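Local coordinates for protein probable thiamine pyrophosphokinase (Staphylococcus saprophyticus, PDB 3L8M) that probably transfers a pyrophosphate group from ATP to thiamine to make thiamine diphosphate, at residues N124-L127 and N132-Q135; G97-R102 and L127-N132; D77-I82 and L110-K115; H22-G27 and R88-I93; G31-L36 and D48-S53. All blocks are in the same frame, centred on the assembly; numbering follows the deposited sequence.

Contact 1. Residues N124-L127 and N132-Q135. With NA (sodium ion), chain C.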
# COMPACT_ATOMS: atom_id res chain seq x y z
N ASN A 124 5.30 12.23 -18.17
CA ASN A 124 5.75 13.47 -17.54
C ASN A 124 7.07 13.25 -16.81
O ASN A 124 7.08 12.75 -15.68
CB ASN A 124 4.69 13.96 -16.55
CG ASN A 124 5.13 15.20 -15.79
OD1 ASN A 124 4.65 15.47 -14.69
ND2 ASN A 124 6.04 15.97 -16.39
N ILE A 125 8.19 13.60 -17.45
CA ILE A 125 9.51 13.43 -16.86
C ILE A 125 10.06 14.76 -16.33
O ILE A 125 10.09 15.76 -17.04
CB ILE A 125 10.52 12.89 -17.91
CG1 ILE A 125 9.96 11.67 -18.64
CG2 ILE A 125 11.82 12.51 -17.21
CD1 ILE A 125 9.94 10.40 -17.81
N LYS A 126 10.49 14.78 -15.07
CA LYS A 126 11.07 15.98 -14.47
C LYS A 126 12.39 15.68 -13.76
O LYS A 126 12.51 14.67 -13.07
CB LYS A 126 10.13 16.61 -13.44
CG LYS A 126 8.87 17.22 -13.97
CD LYS A 126 8.07 17.79 -12.80
CE LYS A 126 6.71 18.29 -13.26
NZ LYS A 126 5.90 18.85 -12.13
N LEU A 127 13.37 16.56 -13.95
CA LEU A 127 14.68 16.42 -13.28
C LEU A 127 14.51 17.33 -12.08
O LEU A 127 14.00 18.45 -12.22
CB LEU A 127 15.82 16.93 -14.18
CG LEU A 127 15.94 16.30 -15.57
CD1 LEU A 127 17.05 16.99 -16.39
CD2 LEU A 127 16.23 14.81 -15.43
N ASN A 132 16.11 23.29 -8.21
CA ASN A 132 15.48 23.37 -9.53
C ASN A 132 14.51 22.25 -9.87
O ASN A 132 14.53 21.18 -9.28
CB ASN A 132 16.55 23.36 -10.62
CG ASN A 132 17.57 24.46 -10.47
OD1 ASN A 132 17.40 25.56 -11.00
ND2 ASN A 132 18.65 24.17 -9.75
N GLU A 133 13.72 22.51 -10.90
CA GLU A 133 12.76 21.57 -11.45
C GLU A 133 12.83 21.87 -12.94
O GLU A 133 12.69 23.03 -13.35
CB GLU A 133 11.37 21.85 -10.89
CG GLU A 133 10.42 20.68 -11.03
CD GLU A 133 9.13 20.90 -10.24
OE1 GLU A 133 9.23 21.24 -9.04
OE2 GLU A 133 8.04 20.73 -10.83
N ILE A 134 13.07 20.84 -13.75
CA ILE A 134 13.21 21.00 -15.20
C ILE A 134 12.38 19.99 -16.00
O ILE A 134 12.36 18.80 -15.67
CB ILE A 134 14.70 20.84 -15.62
CG1 ILE A 134 15.56 21.89 -14.91
CG2 ILE A 134 14.85 20.96 -17.14
CD1 ILE A 134 17.06 21.63 -15.04
N GLN A 135 11.72 20.46 -17.05
CA GLN A 135 10.93 19.58 -17.91
C GLN A 135 10.88 20.14 -19.32
O GLN A 135 11.02 21.34 -19.54
CB GLN A 135 9.51 19.41 -17.36
CG GLN A 135 8.70 20.70 -17.32
CD GLN A 135 7.30 20.49 -16.74
OE1 GLN A 135 6.50 19.74 -17.30
NE2 GLN A 135 7.01 21.16 -15.63
NA NA C . 7.02 14.21 -13.09
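Leu127 and Ile134 face each other as an antiparallel hydrogen-bonded pair. Leu127 N donates to Ile134 O at 3.0 Å, and Ile134 N returns the bond to Leu127 O at the same length. Two CA-H...O contacts pad the pair: Lys126 CA lies 3.3 Å from Ile134 O, and Glu133 CA comes close to Leu127 O. The side chains of Leu127 and Ile134 share one face of the sheet and touch there, CB to CB, at 4.3 Å. Leu110 and Leu113 of helix 103-113 pack on Leu127, and Phe106 of the same helix packs on Ile134. This is the tight, buried part.

The polar side chains form a looser, partly exposed part. Lys126 runs out fully extended, and its NZ forms a salt bridge with Glu133 OE2 at 3.1 Å, nearly along the C-O axis of that oxygen. Gln135 lies alongside Lys126 and points the same way, with Gln135 NE2 3.7 Å from Lys126 CE. Next to it the amides of Asn124 and Gln135 are turned 27° from each other, and Asn124 ND2 stays 3.9 Å from Gln135 OE1. A sodium ion sits at this end, held by Asn124 O at 3.0 Å and by Asp94 OD1 on the adjoining strand 92-96.

The short segments run at 143° to each other. Strands 124-128 and 132-137 make a beta hairpin, which carries the central mixed sheet from its parallel part into its antiparallel part.

Contact 2. Residues G97-R102 and L127-N132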
# COMPACT_ATOMS: atom_id res chain seq x y z
N GLY A 97 19.18 13.46 -8.26
CA GLY A 97 20.59 13.10 -8.31
C GLY A 97 21.31 13.26 -9.63
O GLY A 97 22.47 12.88 -9.74
N ALA A 98 20.64 13.85 -10.63
CA ALA A 98 21.26 14.02 -11.94
C ALA A 98 21.97 15.36 -12.21
O ALA A 98 22.36 15.61 -13.35
CB ALA A 98 20.22 13.77 -13.04
N THR A 99 22.13 16.21 -11.19
CA THR A 99 22.81 17.51 -11.37
C THR A 99 24.12 17.57 -10.58
O THR A 99 24.36 16.75 -9.70
CB THR A 99 21.91 18.72 -10.92
OG1 THR A 99 21.90 18.83 -9.49
CG2 THR A 99 20.48 18.56 -11.41
N GLY A 100 24.96 18.55 -10.90
CA GLY A 100 26.24 18.71 -10.24
C GLY A 100 27.30 17.77 -10.80
O GLY A 100 27.03 17.01 -11.74
N GLY A 101 28.51 17.81 -10.24
CA GLY A 101 29.59 16.93 -10.69
C GLY A 101 29.95 17.02 -12.17
O GLY A 101 30.15 18.11 -12.69
N ARG A 102 30.05 15.87 -12.84
CA ARG A 102 30.38 15.85 -14.26
C ARG A 102 29.16 16.26 -15.06
O ARG A 102 28.18 15.52 -15.15
CB ARG A 102 30.84 14.46 -14.67
CG ARG A 102 32.20 14.09 -14.11
CD ARG A 102 32.56 12.69 -14.54
NE ARG A 102 32.48 12.55 -15.99
CZ ARG A 102 32.57 11.38 -16.62
NH1 ARG A 102 32.74 10.26 -15.92
NH2 ARG A 102 32.51 11.34 -17.94
N LEU A 127 13.37 16.56 -13.95
CA LEU A 127 14.68 16.42 -13.28
C LEU A 127 14.51 17.33 -12.08
O LEU A 127 14.00 18.45 -12.22
CB LEU A 127 15.82 16.93 -14.18
CG LEU A 127 15.94 16.30 -15.57
CD1 LEU A 127 17.05 16.99 -16.39
CD2 LEU A 127 16.23 14.81 -15.43
N ILE A 128 14.92 16.87 -10.91
CA ILE A 128 14.75 17.68 -9.71
C ILE A 128 15.93 17.65 -8.75
O ILE A 128 16.50 16.61 -8.52
CB ILE A 128 13.52 17.20 -8.89
CG1 ILE A 128 12.29 17.06 -9.79
CG2 ILE A 128 13.26 18.16 -7.72
CD1 ILE A 128 11.06 16.49 -9.05
N ASP A 129 16.30 18.82 -8.22
CA ASP A 129 17.34 18.88 -7.19
C ASP A 129 16.87 19.89 -6.14
O ASP A 129 15.76 20.42 -6.25
CB ASP A 129 18.75 19.19 -7.74
CG ASP A 129 18.90 20.58 -8.36
OD1 ASP A 129 17.99 21.43 -8.28
OD2 ASP A 129 19.99 20.80 -8.93
N ASP A 130 17.69 20.14 -5.13
CA ASP A 130 17.31 21.06 -4.05
C ASP A 130 16.95 22.49 -4.46
O ASP A 130 16.34 23.21 -3.68
CB ASP A 130 18.40 21.10 -2.98
CG ASP A 130 19.77 21.44 -3.55
OD1 ASP A 130 19.83 21.85 -4.72
OD2 ASP A 130 20.77 21.29 -2.82
N THR A 131 17.30 22.89 -5.69
CA THR A 131 17.02 24.26 -6.14
C THR A 131 16.28 24.39 -7.49
O THR A 131 15.83 25.49 -7.85
CB THR A 131 18.36 25.07 -6.27
OG1 THR A 131 19.08 25.01 -5.03
CG2 THR A 131 18.09 26.54 -6.63
N ASN A 132 16.11 23.29 -8.21
CA ASN A 132 15.48 23.37 -9.53
C ASN A 132 14.51 22.25 -9.87
O ASN A 132 14.53 21.18 -9.28
CB ASN A 132 16.55 23.36 -10.62
CG ASN A 132 17.57 24.46 -10.47
OD1 ASN A 132 17.40 25.56 -11.00
ND2 ASN A 132 18.65 24.17 -9.75
O HOH W 1 18.54 15.72 -7.16
O HOH W 2 18.14 15.49 -10.35
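The flat carboxylate of Asp129 is met by Thr99 at one oxygen and by its own turn at the other. Asp129 OD2 accepts on its anti lone pair, away from the other oxygen, from Thr99 OG1 at 2.8 Å. Thr131 N approaches Asp129 OD1 from above the carboxylate plane, 53° out of it, at 3.1 Å. On the syn side of Asp129 OD1 comes Asn132 ND2, at 3.2 Å, with that oxygen close to the plane of the Asn132 amide. The far end of that amide, Asn132 OD1, bonds to Ser209.

The bond from Thr131 N makes an Asx turn. The first torsion of Asp129 (chi1 65°) sets its CG between the backbone N and the carbonyl carbon. From there the carboxylate serves the turn with OD1 and the 97-102 loop with OD2. Thr99 CG2 also rests 3.4 Å from Asp129 OD2, and the two side chains meet at about a right angle.

Beside this bond, two waters join the backbones. One accepts from Gly97 N and donates to Ile128 O at 2.6 Å. The second accepts from Ala98 N at 3.0 Å and donates to the same Ile128 O.

Thr99 OG1 has a further hydrogen bond with Asn11 ND2. The contact is mainly polar. A buried carboxylate is gripped by donors on both oxygens, and one carbonyl takes two water bridges. Together they tie the loop after strand 92-96 to the hairpin turn.

Contact 3. Residues D77-I82 and L110-K115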
# COMPACT_ATOMS: atom_id res chain seq x y z
N ASP A 77 22.82 4.63 -18.56
CA ASP A 77 22.09 3.89 -17.53
C ASP A 77 20.79 4.61 -17.17
O ASP A 77 19.75 3.97 -16.93
CB ASP A 77 22.97 3.69 -16.29
CG ASP A 77 24.14 2.75 -16.55
OD1 ASP A 77 24.18 2.15 -17.65
OD2 ASP A 77 25.00 2.59 -15.68
N LEU A 78 20.83 5.93 -17.16
CA LEU A 78 19.64 6.70 -16.84
C LEU A 78 18.58 6.57 -17.94
O LEU A 78 17.38 6.50 -17.65
CB LEU A 78 19.98 8.19 -16.65
CG LEU A 78 18.75 9.10 -16.47
CD1 LEU A 78 17.96 8.57 -15.28
CD2 LEU A 78 19.17 10.57 -16.25
N ALA A 79 19.01 6.53 -19.20
CA ALA A 79 18.06 6.43 -20.30
C ALA A 79 17.34 5.08 -20.31
O ALA A 79 16.18 5.00 -20.70
CB ALA A 79 18.77 6.67 -21.64
N LEU A 80 18.05 4.04 -19.88
CA LEU A 80 17.47 2.70 -19.81
C LEU A 80 16.48 2.68 -18.64
O LEU A 80 15.36 2.18 -18.76
CB LEU A 80 18.58 1.67 -19.58
CG LEU A 80 19.69 1.54 -20.63
CD1 LEU A 80 20.75 0.56 -20.14
CD2 LEU A 80 19.10 1.06 -21.95
N GLY A 81 16.91 3.24 -17.50
CA GLY A 81 16.05 3.28 -16.32
C GLY A 81 14.72 3.92 -16.65
O GLY A 81 13.67 3.45 -16.21
N ILE A 82 14.77 4.99 -17.44
CA ILE A 82 13.57 5.73 -17.85
C ILE A 82 12.67 4.85 -18.71
O ILE A 82 11.49 4.64 -18.40
CB ILE A 82 13.95 6.97 -18.68
CG1 ILE A 82 14.68 7.98 -17.80
CG2 ILE A 82 12.71 7.60 -19.30
CD1 ILE A 82 13.83 8.54 -16.67
N LEU A 110 19.36 15.70 -19.97
CA LEU A 110 18.48 16.62 -20.70
C LEU A 110 18.07 16.04 -22.06
O LEU A 110 16.95 16.26 -22.53
CB LEU A 110 19.16 17.98 -20.90
CG LEU A 110 19.52 18.81 -19.66
CD1 LEU A 110 20.24 20.07 -20.10
CD2 LEU A 110 18.27 19.16 -18.87
N GLN A 111 18.97 15.29 -22.69
CA GLN A 111 18.65 14.67 -23.97
C GLN A 111 17.44 13.73 -23.83
O GLN A 111 16.59 13.66 -24.73
CB GLN A 111 19.86 13.90 -24.52
CG GLN A 111 21.02 14.78 -24.93
CD GLN A 111 22.22 13.99 -25.39
OE1 GLN A 111 22.39 12.83 -25.02
NE2 GLN A 111 23.06 14.61 -26.22
N ILE A 112 17.36 13.00 -22.72
CA ILE A 112 16.26 12.08 -22.50
C ILE A 112 14.90 12.78 -22.48
O ILE A 112 13.95 12.31 -23.12
CB ILE A 112 16.44 11.30 -21.18
CG1 ILE A 112 17.71 10.45 -21.24
CG2 ILE A 112 15.25 10.38 -20.94
CD1 ILE A 112 18.10 9.89 -19.91
N LEU A 113 14.81 13.90 -21.77
CA LEU A 113 13.56 14.65 -21.69
C LEU A 113 13.13 15.09 -23.09
O LEU A 113 11.94 15.29 -23.35
CB LEU A 113 13.74 15.89 -20.82
CG LEU A 113 14.08 15.80 -19.33
CD1 LEU A 113 14.50 17.18 -18.85
CD2 LEU A 113 12.89 15.31 -18.53
N GLU A 114 14.10 15.24 -23.98
CA GLU A 114 13.83 15.71 -25.34
C GLU A 114 13.52 14.60 -26.34
O GLU A 114 13.17 14.87 -27.49
CB GLU A 114 15.02 16.55 -25.81
CG GLU A 114 15.37 17.66 -24.81
CD GLU A 114 16.72 18.32 -25.08
OE1 GLU A 114 17.56 17.71 -25.77
OE2 GLU A 114 16.94 19.43 -24.57
N LYS A 115 13.64 13.34 -25.91
CA LYS A 115 13.34 12.24 -26.81
C LYS A 115 11.90 12.35 -27.30
O LYS A 115 10.96 12.50 -26.51
CB LYS A 115 13.57 10.90 -26.12
CG LYS A 115 15.02 10.63 -25.79
CD LYS A 115 15.26 9.13 -25.67
CE LYS A 115 16.75 8.81 -25.61
NZ LYS A 115 17.02 7.35 -25.75
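Ile112 is the bump of this contact, and the first turn and a half of helix 77-87 supplies the hollow. Ile112 CD1 packs against the backbone of that helix, 3.5 Å from Ala79 CA. The small Ala79 side chain forms one wall, with Ala79 CB 3.7 Å from Ile112 CD1 and 3.9 Å from Ile112 CG1. Leu78 makes the next wall, and its CG lies 3.6 Å from Ile112 CD1. The Leu78 CG is trans to the backbone N (chi1 174°), which brings its branch round to the side of the methyl.

The other branch of Ile112 packs against Ile82, about one turn further along. Ile112 CG2 lies 4.0 Å from Ile82 CG1 and about as far from Ile82 CG2. No hydrogen bond crosses between the segments. They meet through carbon atoms alone.

Tyr118 of helix 116-119 packs on both Ile82 and Ile112. On the sheet side, Leu78 and Ile82 rest on Val95 of strand 92-96. The two helices thus lie next to each other on one face of the parallel part of the sheet. Helix 103-113, followed by the short helix 116-119, connects strands 92-96 and 124-128 in a beta-alpha-beta crossover, a unit of an alpha/beta fold.

Contact 4. Residues H22-G27 and R88-I93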
# COMPACT_ATOMS: atom_id res chain seq x y z
N HIS A 22 7.81 5.65 1.08
CA HIS A 22 6.89 4.61 0.62
C HIS A 22 6.54 4.68 -0.86
O HIS A 22 5.82 3.82 -1.35
CB HIS A 22 5.62 4.61 1.49
CG HIS A 22 5.89 4.34 2.94
ND1 HIS A 22 6.53 3.20 3.37
CD2 HIS A 22 5.71 5.11 4.04
CE1 HIS A 22 6.75 3.28 4.67
NE2 HIS A 22 6.26 4.43 5.10
N GLU A 23 7.05 5.67 -1.58
CA GLU A 23 6.74 5.75 -3.01
C GLU A 23 7.61 4.74 -3.79
O GLU A 23 8.43 4.06 -3.20
CB GLU A 23 6.96 7.17 -3.52
CG GLU A 23 6.30 8.21 -2.64
CD GLU A 23 6.17 9.57 -3.29
OE1 GLU A 23 6.99 9.89 -4.18
OE2 GLU A 23 5.26 10.32 -2.90
N HIS A 24 7.41 4.63 -5.09
CA HIS A 24 8.20 3.70 -5.89
C HIS A 24 9.55 4.32 -6.23
O HIS A 24 9.60 5.39 -6.86
CB HIS A 24 7.45 3.35 -7.18
CG HIS A 24 6.07 2.81 -6.97
ND1 HIS A 24 5.84 1.54 -6.47
CD2 HIS A 24 4.86 3.36 -7.19
CE1 HIS A 24 4.53 1.34 -6.39
NE2 HIS A 24 3.91 2.43 -6.82
N TRP A 25 10.64 3.67 -5.83
CA TRP A 25 11.98 4.17 -6.12
C TRP A 25 12.80 3.23 -7.01
O TRP A 25 12.83 2.02 -6.79
CB TRP A 25 12.77 4.44 -4.84
CG TRP A 25 12.43 5.74 -4.14
CD1 TRP A 25 11.50 5.92 -3.13
CD2 TRP A 25 13.03 7.02 -4.37
NE1 TRP A 25 11.50 7.24 -2.73
CE2 TRP A 25 12.42 7.94 -3.47
CE3 TRP A 25 14.02 7.49 -5.25
CZ2 TRP A 25 12.77 9.29 -3.43
CZ3 TRP A 25 14.37 8.86 -5.21
CH2 TRP A 25 13.74 9.73 -4.31
N ILE A 26 13.46 3.83 -7.99
CA ILE A 26 14.31 3.12 -8.96
C ILE A 26 15.76 3.56 -8.74
O ILE A 26 16.04 4.76 -8.62
CB ILE A 26 13.94 3.51 -10.42
CG1 ILE A 26 12.43 3.40 -10.67
CG2 ILE A 26 14.75 2.65 -11.39
CD1 ILE A 26 11.86 2.02 -10.48
N GLY A 27 16.69 2.62 -8.68
CA GLY A 27 18.08 3.02 -8.49
C GLY A 27 18.92 3.02 -9.77
O GLY A 27 18.91 2.05 -10.52
N ARG A 88 6.85 -0.29 -17.65
CA ARG A 88 6.06 -0.85 -16.55
C ARG A 88 4.81 -0.00 -16.24
O ARG A 88 4.08 -0.28 -15.29
CB ARG A 88 6.93 -0.98 -15.29
CG ARG A 88 8.04 -2.05 -15.41
CD ARG A 88 9.08 -1.92 -14.30
NE ARG A 88 10.02 -3.05 -14.25
CZ ARG A 88 10.87 -3.38 -15.22
NH1 ARG A 88 10.93 -2.66 -16.34
NH2 ARG A 88 11.69 -4.42 -15.08
N GLY A 89 4.57 1.03 -17.04
CA GLY A 89 3.39 1.85 -16.83
C GLY A 89 3.54 3.08 -15.95
O GLY A 89 2.54 3.68 -15.56
N TYR A 90 4.77 3.45 -15.62
CA TYR A 90 4.99 4.64 -14.80
C TYR A 90 4.79 5.85 -15.70
O TYR A 90 5.45 5.98 -16.73
CB TYR A 90 6.41 4.61 -14.22
CG TYR A 90 6.60 3.63 -13.07
CD1 TYR A 90 6.10 3.91 -11.80
CD2 TYR A 90 7.28 2.42 -13.26
CE1 TYR A 90 6.27 3.02 -10.74
CE2 TYR A 90 7.45 1.51 -12.20
CZ TYR A 90 6.94 1.83 -10.95
OH TYR A 90 7.10 0.94 -9.91
N ARG A 91 3.87 6.74 -15.33
CA ARG A 91 3.57 7.91 -16.15
C ARG A 91 4.23 9.21 -15.68
O ARG A 91 4.50 10.10 -16.49
CB ARG A 91 2.06 8.13 -16.22
CG ARG A 91 1.64 9.07 -17.32
CD ARG A 91 1.04 8.32 -18.50
NE ARG A 91 -0.35 7.94 -18.25
CZ ARG A 91 -1.34 8.81 -18.04
NH1 ARG A 91 -1.08 10.11 -18.05
NH2 ARG A 91 -2.58 8.39 -17.83
N ASN A 92 4.44 9.33 -14.37
CA ASN A 92 5.07 10.51 -13.80
C ASN A 92 6.41 10.06 -13.26
O ASN A 92 6.46 9.22 -12.36
CB ASN A 92 4.22 11.08 -12.67
CG ASN A 92 2.87 11.60 -13.15
OD1 ASN A 92 2.80 12.49 -14.00
ND2 ASN A 92 1.80 11.03 -12.62
N ILE A 93 7.49 10.60 -13.82
CA ILE A 93 8.84 10.23 -13.40
C ILE A 93 9.63 11.42 -12.88
O ILE A 93 9.77 12.43 -13.56
CB ILE A 93 9.64 9.60 -14.57
CG1 ILE A 93 8.79 8.57 -15.32
CG2 ILE A 93 10.91 8.95 -14.04
CD1 ILE A 93 8.12 7.56 -14.43
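The nearest CA atoms of the two segments, those of His24 and Tyr90, are 9.5 Å apart. No backbone bond links the segments. The 88-93 segment leaves helix 77-87 through a Schellman motif, where Gly89 takes a positive phi (92°). The chain then passes Tyr90 and enters strand 92-96. On the way Arg91 makes a salt bridge to Glu19 of a second subunit. Segment 22-27 runs into strand 24-28.

The gap is closed by two aromatic side chains. Tyr90 turns an edge toward the face of the His24 ring in an offset edge-to-face pair. The ring centres are 5.5 Å apart and the planes stand at 67°. The touching atoms are on one side of the phenol: Tyr90 OH lies 3.6 Å from His24 CG, and Tyr90 CE1 lies 3.8 Å from His24 CD2. His24 CG falls in the plane of the Tyr90 ring. Tyr90 CG is trans to its carbonyl carbon (chi1 -75°), which puts the ring edge against His24.

Gln43, just before strand 44-46, touches both side chains. Strand 2-6 runs between strands 24-28 and 92-96 in the sheet, so Tyr90 spans it to meet His24, packing on Ala3 of that strand.

Contact 5. Residues G31-L36 and D48-S53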
# COMPACT_ATOMS: atom_id res chain seq x y z
N GLY A 31 22.83 5.47 -7.11
CA GLY A 31 21.57 5.68 -6.43
C GLY A 31 21.11 4.38 -5.78
O GLY A 31 20.56 4.39 -4.68
N THR A 32 21.35 3.26 -6.46
CA THR A 32 20.95 1.95 -5.94
C THR A 32 21.39 1.72 -4.49
O THR A 32 20.57 1.46 -3.62
CB THR A 32 21.50 0.81 -6.83
OG1 THR A 32 21.08 1.01 -8.19
CG2 THR A 32 21.00 -0.54 -6.36
N LEU A 33 22.69 1.82 -4.23
CA LEU A 33 23.20 1.62 -2.87
C LEU A 33 22.69 2.66 -1.86
O LEU A 33 22.48 2.33 -0.70
CB LEU A 33 24.74 1.63 -2.88
CG LEU A 33 25.44 0.47 -3.61
CD1 LEU A 33 24.91 -0.86 -3.07
CD2 LEU A 33 25.20 0.57 -5.12
N ILE A 34 22.48 3.91 -2.30
CA ILE A 34 21.97 4.93 -1.38
C ILE A 34 20.54 4.56 -0.95
O ILE A 34 20.17 4.73 0.22
CB ILE A 34 21.92 6.36 -2.01
CG1 ILE A 34 23.28 6.79 -2.56
CG2 ILE A 34 21.45 7.36 -0.96
CD1 ILE A 34 24.45 6.63 -1.61
N LEU A 35 19.74 4.04 -1.88
CA LEU A 35 18.37 3.65 -1.55
C LEU A 35 18.35 2.57 -0.47
O LEU A 35 17.73 2.73 0.58
CB LEU A 35 17.62 3.15 -2.79
CG LEU A 35 17.22 4.27 -3.75
CD1 LEU A 35 16.61 3.72 -5.02
CD2 LEU A 35 16.24 5.18 -3.05
N LEU A 36 19.06 1.48 -0.75
CA LEU A 36 19.17 0.35 0.15
C LEU A 36 19.70 0.75 1.53
O LEU A 36 19.16 0.32 2.56
CB LEU A 36 20.08 -0.71 -0.48
CG LEU A 36 19.54 -1.33 -1.78
CD1 LEU A 36 20.64 -2.12 -2.47
CD2 LEU A 36 18.34 -2.22 -1.46
N ASP A 48 26.21 -0.81 -12.80
CA ASP A 48 27.20 -1.77 -12.32
C ASP A 48 27.03 -0.97 -11.03
O ASP A 48 26.93 0.26 -11.08
CB ASP A 48 28.60 -1.28 -12.66
N PHE A 49 27.00 -1.68 -9.90
CA PHE A 49 26.83 -1.11 -8.55
C PHE A 49 27.82 -2.09 -7.90
O PHE A 49 27.94 -3.24 -8.32
CB PHE A 49 25.37 -1.41 -8.13
CG PHE A 49 24.99 -2.86 -8.20
CD1 PHE A 49 25.34 -3.75 -7.18
CD2 PHE A 49 24.27 -3.35 -9.28
CE1 PHE A 49 24.98 -5.10 -7.24
CE2 PHE A 49 23.91 -4.70 -9.36
CZ PHE A 49 24.26 -5.58 -8.33
N ASP A 50 28.53 -1.63 -6.87
CA ASP A 50 29.50 -2.49 -6.20
C ASP A 50 28.90 -3.43 -5.17
O ASP A 50 27.81 -3.19 -4.65
CB ASP A 50 30.60 -1.65 -5.54
CG ASP A 50 30.09 -0.83 -4.37
OD1 ASP A 50 30.89 -0.10 -3.77
OD2 ASP A 50 28.89 -0.93 -4.05
N SER A 51 29.62 -4.51 -4.90
CA SER A 51 29.16 -5.50 -3.94
C SER A 51 30.24 -5.71 -2.90
O SER A 51 31.40 -5.34 -3.11
N ILE A 52 29.87 -6.32 -1.78
CA ILE A 52 30.81 -6.57 -0.70
C ILE A 52 30.76 -8.03 -0.26
O ILE A 52 31.45 -8.44 0.67
CB ILE A 52 30.51 -5.63 0.49
CG1 ILE A 52 31.70 -5.60 1.45
CG2 ILE A 52 29.24 -6.09 1.21
CD1 ILE A 52 31.65 -4.46 2.44
N SER A 53 29.93 -8.81 -0.95
CA SER A 53 29.78 -10.23 -0.66
C SER A 53 28.79 -10.85 -1.64
O SER A 53 27.87 -10.18 -2.11
CB SER A 53 29.25 -10.43 0.77
OG SER A 53 27.94 -9.92 0.89
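Leu33 carries this contact from helix 30-37 to the loop 48-53. Leu33 is directed at the loop. From CB the chain turns to put CG trans to the carbonyl carbon (chi1 -66°). At CG it meets the first partner, Asp50 OD2, at 3.7 Å. There the side chain forks. The CD1 branch lies 4.0 Å from Asp50 O and 4.1 Å from Asp50 OD2, so it faces both the backbone and the side chain of one residue. The CD2 branch goes to the neighbouring residue and touches Phe49 CB at 3.6 Å. It is also 4.1 Å from Asp50 OD2, so this oxygen leans over the whole fork.

Phe49 offers its CB and not its ring. The CG of Phe49 sits between the backbone N and the carbonyl carbon (chi1 54°), and the ring lies on the other side of the residue, against helix 54-63. It packs there on Arg57 and Ile60, and also on Glu65. Leu33 and Phe49 meet at about a right angle. Leu36, one turn on from Leu33, also packs on Ile60, so helices 30-37 and 54-63 are joined both directly and through Phe49. Leu36 further meets Leu36 of a fifth subunit.

No hydrogen bond passes between the two segments. The apolar match is Leu33 with the Phe49 methylene. Across this contact the Asp50 carboxylate meets leucine carbons, and as Asp50 is exposed, water can probably solvate it. The contact is therefore held by van der Waals packing near the edge of the chain, far from its centre.

How the contacts relate
Contact 3 is the buried one, and it is purely apolar. Contacts 1, 2, 4 and 5 are partly buried; the centre of contact 5 is the farthest out, about 21 Å from the centre of the chain. Contacts 1 and 2 share Leu127 and Asn132 and both use strand 124-128. The first is a pairing of strands with a salt bridge, the second a polar bridge with water at the strand end. Contact 3 touches both through helix 103-113. Contact 4 adjoins contact 1 through strand 92-96, and it is the aromatic one. Contact 5 meets contact 4 where Leu35 touches Trp25, since helix 30-37 follows strand 24-28.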